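Local coordinates for Pcza361.24 (Amycolatopsis orientalis, PDB 3G2M), which probably transfers a methyl group from S-adenosyl-L-methionine to an amino group of glycopeptide antibiotics, as the N-methyltransferase MtfA, at residues Val29-Ala34 with Glu229-Pro234; Phe151-Ile156 with Lys185-Leu190; Pro85-Ala90 with Phe145-Arg150. All blocks are in the same frame, centred on the assembly; numbering follows the deposited sequence.

Contact 1 of 3, residues Val29-Ala34 with Glu229-Pro234; sequences VRTPHA and EITIHP
Thr31 sets OG1 between its backbone N and its carbonyl carbon (chi1 76°), while Thr231 swings OG1 beside its own N, anti to the carbonyl carbon (chi1 -58°). The two hydroxyls meet in a hydrogen bond of 2.7 Å between Thr31 OG1 and Thr231 OG1, the side chains sliding past each other in opposite directions. Thr31 is the N-cap residue of helix 32-40, and its OG1 accepts the backbone N-H of Ala34 over 3.2 Å from N to OG1, so one oxygen ties the first helical turn to the strand. The other branch of Thr31 turns to Glu229: CG2 rests against the carboxylate carbon, 3.4 Å from CD of Glu229, and 3.7 Å from its CG. Glu229 OE1 makes salt bridges with Arg248 and with Arg220 of the second subunit, which should stabilise its negative charge. The methyl of Thr231 faces the helix start, CG2 lying 4.1 Å from Ala34 CB and equally near His33 ND1. Beyond Thr231, the ring of His33 on the helix and that of His233 on the strand are nearly parallel but slid apart, with centroids 5.7 Å distant; they touch where His33 CE1 comes within 3.8 Å of His233 NE2. His218 of the second subunit meets both rings. Strand 219-234 pairs with strand 244-252 on one edge and antiparallel with a strand of the second subunit on the other, continuing the sheet across the interface; helix 32-40 begins on the face of this sheet, Thr31 also touching Thr246 and Ala34 touching Val244.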
# COMPACT_ATOMS: atom_id res chain seq x y z
N VAL A 29 -6.65 -12.30 12.19
CA VAL A 29 -6.15 -12.83 10.92
C VAL A 29 -5.86 -14.33 11.00
O VAL A 29 -5.15 -14.80 11.89
CB VAL A 29 -4.90 -12.05 10.41
CG1 VAL A 29 -4.37 -12.66 9.11
CG2 VAL A 29 -5.24 -10.58 10.19
N ARG A 30 -6.42 -15.06 10.04
CA ARG A 30 -6.46 -16.51 10.04
C ARG A 30 -5.44 -17.10 9.06
O ARG A 30 -5.81 -17.66 8.03
CB ARG A 30 -7.88 -16.93 9.66
CG ARG A 30 -8.31 -18.30 10.07
CD ARG A 30 -9.71 -18.55 9.55
NE ARG A 30 -9.83 -19.84 8.87
CZ ARG A 30 -10.90 -20.22 8.17
NH1 ARG A 30 -11.95 -19.41 8.04
NH2 ARG A 30 -10.91 -21.42 7.58
N THR A 31 -4.15 -16.97 9.39
CA THR A 31 -3.06 -17.33 8.48
C THR A 31 -3.03 -18.83 8.14
O THR A 31 -3.40 -19.65 8.98
CB THR A 31 -1.67 -16.86 9.01
OG1 THR A 31 -1.23 -17.73 10.06
CG2 THR A 31 -1.72 -15.43 9.52
N PRO A 32 -2.59 -19.17 6.91
CA PRO A 32 -2.48 -20.57 6.48
C PRO A 32 -1.79 -21.47 7.51
O PRO A 32 -2.28 -22.57 7.77
CB PRO A 32 -1.65 -20.47 5.20
CG PRO A 32 -1.99 -19.14 4.64
CD PRO A 32 -2.18 -18.25 5.84
N HIS A 33 -0.68 -21.02 8.07
CA HIS A 33 0.05 -21.80 9.07
C HIS A 33 -0.72 -21.91 10.40
O HIS A 33 -0.69 -22.97 11.04
CB HIS A 33 1.46 -21.26 9.31
CG HIS A 33 2.31 -22.16 10.15
ND1 HIS A 33 2.31 -22.11 11.53
CD2 HIS A 33 3.17 -23.15 9.81
CE1 HIS A 33 3.14 -23.02 12.00
NE2 HIS A 33 3.68 -23.66 10.98
N ALA A 34 -1.38 -20.83 10.80
CA ALA A 34 -2.21 -20.83 12.01
C ALA A 34 -3.36 -21.83 11.91
O ALA A 34 -3.62 -22.57 12.86
CB ALA A 34 -2.74 -19.43 12.31
N GLU A 229 3.31 -10.42 7.38
CA GLU A 229 2.44 -11.33 8.12
C GLU A 229 3.28 -12.17 9.06
O GLU A 229 4.25 -12.81 8.65
CB GLU A 229 1.68 -12.23 7.15
CG GLU A 229 0.62 -13.10 7.81
CD GLU A 229 0.29 -14.31 6.97
OE1 GLU A 229 -0.68 -14.24 6.19
OE2 GLU A 229 1.00 -15.32 7.08
N ILE A 230 2.91 -12.15 10.34
CA ILE A 230 3.58 -12.98 11.35
C ILE A 230 2.60 -13.96 11.99
O ILE A 230 1.42 -13.64 12.18
CB ILE A 230 4.28 -12.13 12.44
CG1 ILE A 230 3.27 -11.27 13.21
CG2 ILE A 230 5.39 -11.28 11.82
CD1 ILE A 230 3.77 -10.70 14.53
N THR A 231 3.10 -15.15 12.28
CA THR A 231 2.39 -16.16 13.05
C THR A 231 3.35 -16.61 14.15
O THR A 231 4.42 -17.16 13.85
CB THR A 231 1.98 -17.39 12.19
OG1 THR A 231 1.17 -16.97 11.09
CG2 THR A 231 1.21 -18.42 13.03
N ILE A 232 2.97 -16.37 15.40
CA ILE A 232 3.78 -16.77 16.56
C ILE A 232 3.03 -17.78 17.42
O ILE A 232 1.85 -17.62 17.71
CB ILE A 232 4.19 -15.56 17.44
CG1 ILE A 232 4.71 -14.41 16.58
CG2 ILE A 232 5.25 -15.98 18.48
CD1 ILE A 232 4.83 -13.07 17.31
N HIS A 233 3.75 -18.83 17.83
CA HIS A 233 3.20 -19.86 18.70
C HIS A 233 4.33 -20.44 19.55
O HIS A 233 5.50 -20.33 19.17
CB HIS A 233 2.55 -20.97 17.86
CG HIS A 233 3.52 -21.70 16.99
ND1 HIS A 233 4.24 -22.79 17.42
CD2 HIS A 233 3.89 -21.50 15.70
CE1 HIS A 233 5.01 -23.23 16.44
NE2 HIS A 233 4.81 -22.46 15.39
N PRO A 234 3.99 -21.04 20.71
CA PRO A 234 5.03 -21.68 21.52
C PRO A 234 5.63 -22.91 20.82
O PRO A 234 4.92 -23.61 20.10
CB PRO A 234 4.29 -22.09 22.80
CG PRO A 234 2.86 -22.15 22.42
CD PRO A 234 2.66 -21.14 21.34

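Contact 2 of 3, residues Phe151-Ile156 with Lys185-Leu190; sequences FGTVVI and KFLLSL
Phe186 lies across from Val154 in two parallel strands, and its side chain spans the neighbouring strand from Val154 to Ile156, two residues further on. From CB, CG runs anti to the backbone N (chi1 -177°), which carries the ring toward strand 153-156. There CD1 comes 3.3 Å from Val154 O, which meets the ring at its edge, near the plane, and CD1 also touches the CG1 methyl of Val154. One atom on, CE1 lies 3.7 Å from Ile156 CG2, and CZ at the far end touches the same methyl. That methyl also reaches Leu188, 3.8 Å from its CG, an atom that itself sits over one face of the Phe186 ring, toward the rim. On the opposite face of the sheet, Leu187 places CB 3.8 Å from Val155 CG1 and CD2 3.8 Å from Thr153 CG2. Five backbone hydrogen bonds join the strands, among them Leu187 N to Val154 O at 2.8 Å and Val154 N to Lys185 O at 2.9 Å. Helix 166-179 lies in the connection between these strands of the Rossmann-like methyltransferase core. Polar ends find partners elsewhere: Lys185 NZ with Glu288, Ser189 OG with Glu71 and Ser158 N. The contact is backbone-bonded, apolar on the Phe186 face and mixed on the Leu187 face, where Thr153 and Lys185 join Val155; strand 151-156 leads straight into Ser157, an S-adenosyl-L-methionine-binding residue.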
# COMPACT_ATOMS: atom_id res chain seq x y z
N PHE A 151 12.76 22.93 13.93
CA PHE A 151 13.84 22.07 14.42
C PHE A 151 14.90 21.85 13.35
O PHE A 151 14.60 21.84 12.16
CB PHE A 151 13.28 20.71 14.86
CG PHE A 151 12.24 20.78 15.93
CD1 PHE A 151 12.57 20.52 17.25
CD2 PHE A 151 10.92 21.09 15.62
CE1 PHE A 151 11.61 20.58 18.26
CE2 PHE A 151 9.95 21.16 16.62
CZ PHE A 151 10.29 20.89 17.94
N GLY A 152 16.14 21.67 13.79
CA GLY A 152 17.24 21.37 12.87
C GLY A 152 17.23 19.92 12.42
O GLY A 152 17.80 19.59 11.39
N THR A 153 16.57 19.07 13.21
CA THR A 153 16.48 17.62 12.96
C THR A 153 15.09 17.11 13.31
O THR A 153 14.57 17.40 14.39
CB THR A 153 17.52 16.83 13.81
OG1 THR A 153 18.82 17.42 13.66
CG2 THR A 153 17.58 15.37 13.38
N VAL A 154 14.48 16.37 12.38
CA VAL A 154 13.23 15.67 12.63
C VAL A 154 13.41 14.19 12.27
O VAL A 154 13.92 13.87 11.20
CB VAL A 154 12.04 16.29 11.83
CG1 VAL A 154 10.75 15.49 12.06
CG2 VAL A 154 11.82 17.75 12.20
N VAL A 155 13.00 13.30 13.17
CA VAL A 155 13.20 11.86 12.97
C VAL A 155 11.90 11.05 13.08
O VAL A 155 10.99 11.42 13.83
CB VAL A 155 14.30 11.25 13.93
CG1 VAL A 155 15.65 11.92 13.71
CG2 VAL A 155 13.90 11.37 15.39
N ILE A 156 11.82 9.97 12.31
CA ILE A 156 10.70 9.04 12.41
C ILE A 156 11.19 7.60 12.19
O ILE A 156 12.03 7.35 11.33
CB ILE A 156 9.53 9.42 11.44
CG1 ILE A 156 8.25 8.64 11.78
CG2 ILE A 156 9.92 9.25 9.96
CD1 ILE A 156 7.01 9.16 11.06
N LYS A 185 17.40 18.72 8.72
CA LYS A 185 17.23 17.41 8.08
C LYS A 185 16.13 16.52 8.66
O LYS A 185 15.85 16.53 9.87
CB LYS A 185 18.57 16.66 7.94
CG LYS A 185 19.37 16.43 9.21
CD LYS A 185 20.85 16.15 8.87
CE LYS A 185 21.01 15.10 7.76
NZ LYS A 185 22.43 14.97 7.29
N PHE A 186 15.51 15.77 7.76
CA PHE A 186 14.47 14.80 8.08
C PHE A 186 15.10 13.42 7.94
O PHE A 186 15.53 13.03 6.85
CB PHE A 186 13.29 14.97 7.10
CG PHE A 186 12.12 14.06 7.37
CD1 PHE A 186 11.90 13.51 8.64
CD2 PHE A 186 11.20 13.78 6.35
CE1 PHE A 186 10.80 12.67 8.87
CE2 PHE A 186 10.10 12.96 6.58
CZ PHE A 186 9.90 12.40 7.83
N LEU A 187 15.17 12.68 9.04
CA LEU A 187 15.77 11.35 9.04
C LEU A 187 14.70 10.30 9.26
O LEU A 187 13.87 10.43 10.16
CB LEU A 187 16.83 11.21 10.14
CG LEU A 187 18.16 11.98 10.14
CD1 LEU A 187 19.06 11.58 9.00
CD2 LEU A 187 17.99 13.47 10.17
N LEU A 188 14.74 9.26 8.43
CA LEU A 188 13.79 8.16 8.55
C LEU A 188 14.53 6.82 8.57
O LEU A 188 15.50 6.63 7.84
CB LEU A 188 12.80 8.16 7.38
CG LEU A 188 12.12 9.44 6.87
CD1 LEU A 188 12.98 10.14 5.83
CD2 LEU A 188 10.76 9.07 6.25
N SER A 189 14.08 5.90 9.41
CA SER A 189 14.46 4.50 9.25
C SER A 189 13.30 3.78 8.57
O SER A 189 12.14 4.13 8.79
CB SER A 189 14.79 3.85 10.59
OG SER A 189 13.65 3.71 11.40
N LEU A 190 13.63 2.81 7.73
CA LEU A 190 12.63 2.06 6.97
C LEU A 190 13.07 0.61 6.86
O LEU A 190 14.15 0.34 6.35
CB LEU A 190 12.48 2.63 5.55
CG LEU A 190 12.07 4.11 5.41
CD1 LEU A 190 12.32 4.63 4.00
CD2 LEU A 190 10.62 4.32 5.80

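Contact 3 of 3, residues Pro85-Ala90 with Phe145-Arg150; sequences PVLELA and FALDKR
The backbone N of Leu147, the residue whose CD1 meets Leu87, is hydrogen-bonded to NE2 of His179, which holds this irregular segment beside helix 166-179. Across the contact itself there is no hydrogen bond, and the meeting is mostly apolar. Leu147 and Leu87 reach toward each other tip to tip, with CD1 of Leu147 3.9 Å from CD1 of Leu87. The other methyl of Leu87, CD2, lies 3.8 Å from CE1 of Phe145. Leu89 comes at about a right angle over one face of that ring: its CD2 stands 3.9 Å from the centroid of Phe145, 29° off the ring normal, a CH-pi contact, and 3.5 Å from Phe145 CZ. Strand 86-89 is a central strand of the Rossmann-like methyltransferase sheet, between strands 107-111 and 151-156, and the 145-150 segment covers its Leu87 and Leu89 side on the way from strand 135-139 to strand 151-156. With CG between its backbone N and carbonyl carbon (chi1 62°), Phe145 turns its ring toward Leu87 and Leu89; the ring also packs on Leu110 and His179. Toward the surface, the extended chain of Lys149 crosses Pro85 at about a right angle, its NZ 3.9 Å from Pro85 CG.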
# COMPACT_ATOMS: atom_id res chain seq x y z
N PRO A 85 17.65 21.25 19.41
CA PRO A 85 16.58 20.29 19.67
C PRO A 85 16.19 19.42 18.46
O PRO A 85 16.25 19.87 17.32
CB PRO A 85 15.41 21.19 20.07
CG PRO A 85 16.07 22.40 20.65
CD PRO A 85 17.25 22.62 19.76
N VAL A 86 15.79 18.19 18.76
CA VAL A 86 15.35 17.23 17.74
C VAL A 86 13.87 16.93 17.96
O VAL A 86 13.44 16.72 19.09
CB VAL A 86 16.18 15.91 17.82
CG1 VAL A 86 15.71 14.88 16.80
CG2 VAL A 86 17.68 16.20 17.63
N LEU A 87 13.09 16.91 16.88
CA LEU A 87 11.71 16.49 16.96
C LEU A 87 11.60 15.00 16.60
O LEU A 87 11.97 14.60 15.50
CB LEU A 87 10.83 17.34 16.04
CG LEU A 87 9.35 16.99 15.92
CD1 LEU A 87 8.62 17.12 17.27
CD2 LEU A 87 8.70 17.87 14.87
N GLU A 88 11.13 14.19 17.54
CA GLU A 88 10.88 12.77 17.25
C GLU A 88 9.38 12.52 17.10
O GLU A 88 8.61 12.74 18.04
CB GLU A 88 11.48 11.86 18.32
CG GLU A 88 11.31 10.37 18.00
CD GLU A 88 11.62 9.46 19.17
OE1 GLU A 88 12.16 9.93 20.20
OE2 GLU A 88 11.34 8.25 19.05
N LEU A 89 8.98 12.06 15.92
CA LEU A 89 7.57 11.83 15.61
C LEU A 89 7.16 10.43 16.01
O LEU A 89 7.90 9.47 15.75
CB LEU A 89 7.28 12.05 14.12
CG LEU A 89 7.74 13.38 13.53
CD1 LEU A 89 7.63 13.37 12.00
CD2 LEU A 89 6.96 14.56 14.11
N ALA A 90 5.97 10.32 16.61
CA ALA A 90 5.40 9.06 17.06
C ALA A 90 6.37 8.33 17.98
O ALA A 90 6.73 7.17 17.74
CB ALA A 90 4.98 8.19 15.86
N PHE A 145 0.43 17.56 12.25
CA PHE A 145 0.80 18.24 13.49
C PHE A 145 1.26 19.67 13.21
O PHE A 145 1.63 20.01 12.08
CB PHE A 145 1.88 17.46 14.26
CG PHE A 145 3.18 17.31 13.51
CD1 PHE A 145 4.23 18.19 13.73
CD2 PHE A 145 3.35 16.28 12.58
CE1 PHE A 145 5.43 18.07 13.04
CE2 PHE A 145 4.55 16.14 11.89
CZ PHE A 145 5.58 17.04 12.11
N ALA A 146 1.24 20.49 14.26
CA ALA A 146 1.61 21.89 14.15
C ALA A 146 2.08 22.36 15.51
O ALA A 146 1.33 22.33 16.48
CB ALA A 146 0.42 22.71 13.68
N LEU A 147 3.34 22.77 15.58
CA LEU A 147 3.95 23.27 16.80
C LEU A 147 4.41 24.70 16.61
O LEU A 147 4.62 25.14 15.48
CB LEU A 147 5.14 22.40 17.21
CG LEU A 147 4.88 20.90 17.32
CD1 LEU A 147 6.17 20.14 17.55
CD2 LEU A 147 3.88 20.63 18.42
N ASP A 148 4.58 25.41 17.73
CA ASP A 148 5.12 26.76 17.73
C ASP A 148 6.65 26.70 17.84
O ASP A 148 7.28 27.42 18.62
CB ASP A 148 4.50 27.57 18.87
CG ASP A 148 4.83 29.05 18.78
OD1 ASP A 148 5.13 29.55 17.66
OD2 ASP A 148 4.80 29.72 19.83
N LYS A 149 7.25 25.82 17.04
CA LYS A 149 8.69 25.58 17.05
C LYS A 149 9.13 24.95 15.74
O LYS A 149 8.38 24.17 15.14
CB LYS A 149 9.05 24.67 18.23
CG LYS A 149 10.54 24.58 18.54
CD LYS A 149 10.78 24.10 19.97
CE LYS A 149 12.27 23.88 20.23
NZ LYS A 149 12.55 23.60 21.67
N ARG A 150 10.33 25.29 15.29
CA ARG A 150 10.98 24.58 14.18
C ARG A 150 12.25 23.90 14.69
O ARG A 150 12.74 24.24 15.75
CB ARG A 150 11.26 25.51 12.99
CG ARG A 150 9.99 25.92 12.26
CD ARG A 150 10.26 26.72 10.98
NE ARG A 150 9.14 27.60 10.70
CZ ARG A 150 8.31 27.50 9.66
NH1 ARG A 150 8.48 26.55 8.74
NH2 ARG A 150 7.32 28.37 9.53

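Contacts 2 and 3 share the seven-stranded methyltransferase sheet, their centres about 10 Å apart, and strands 86-89 and 151-156 are directly joined: Val155 N lies 2.9 Å from Leu87 O and Leu87 N 2.9 Å from Thr153 O, both probable hydrogen bonds. Contact 2 is core, built on regular parallel backbone bonds; contact 3 is partly buried, where a loop covers one face of the sheet mainly with apolar side chains, Lys149 closing the exposed end. Contact 1 stands apart on the other side of the chain's centre, about 34 Å from contact 2 centre to centre. Though largely buried, it lies at the subunit interface, joined by one hydroxyl-hydroxyl bond with methyl packing and offset imidazoles around it.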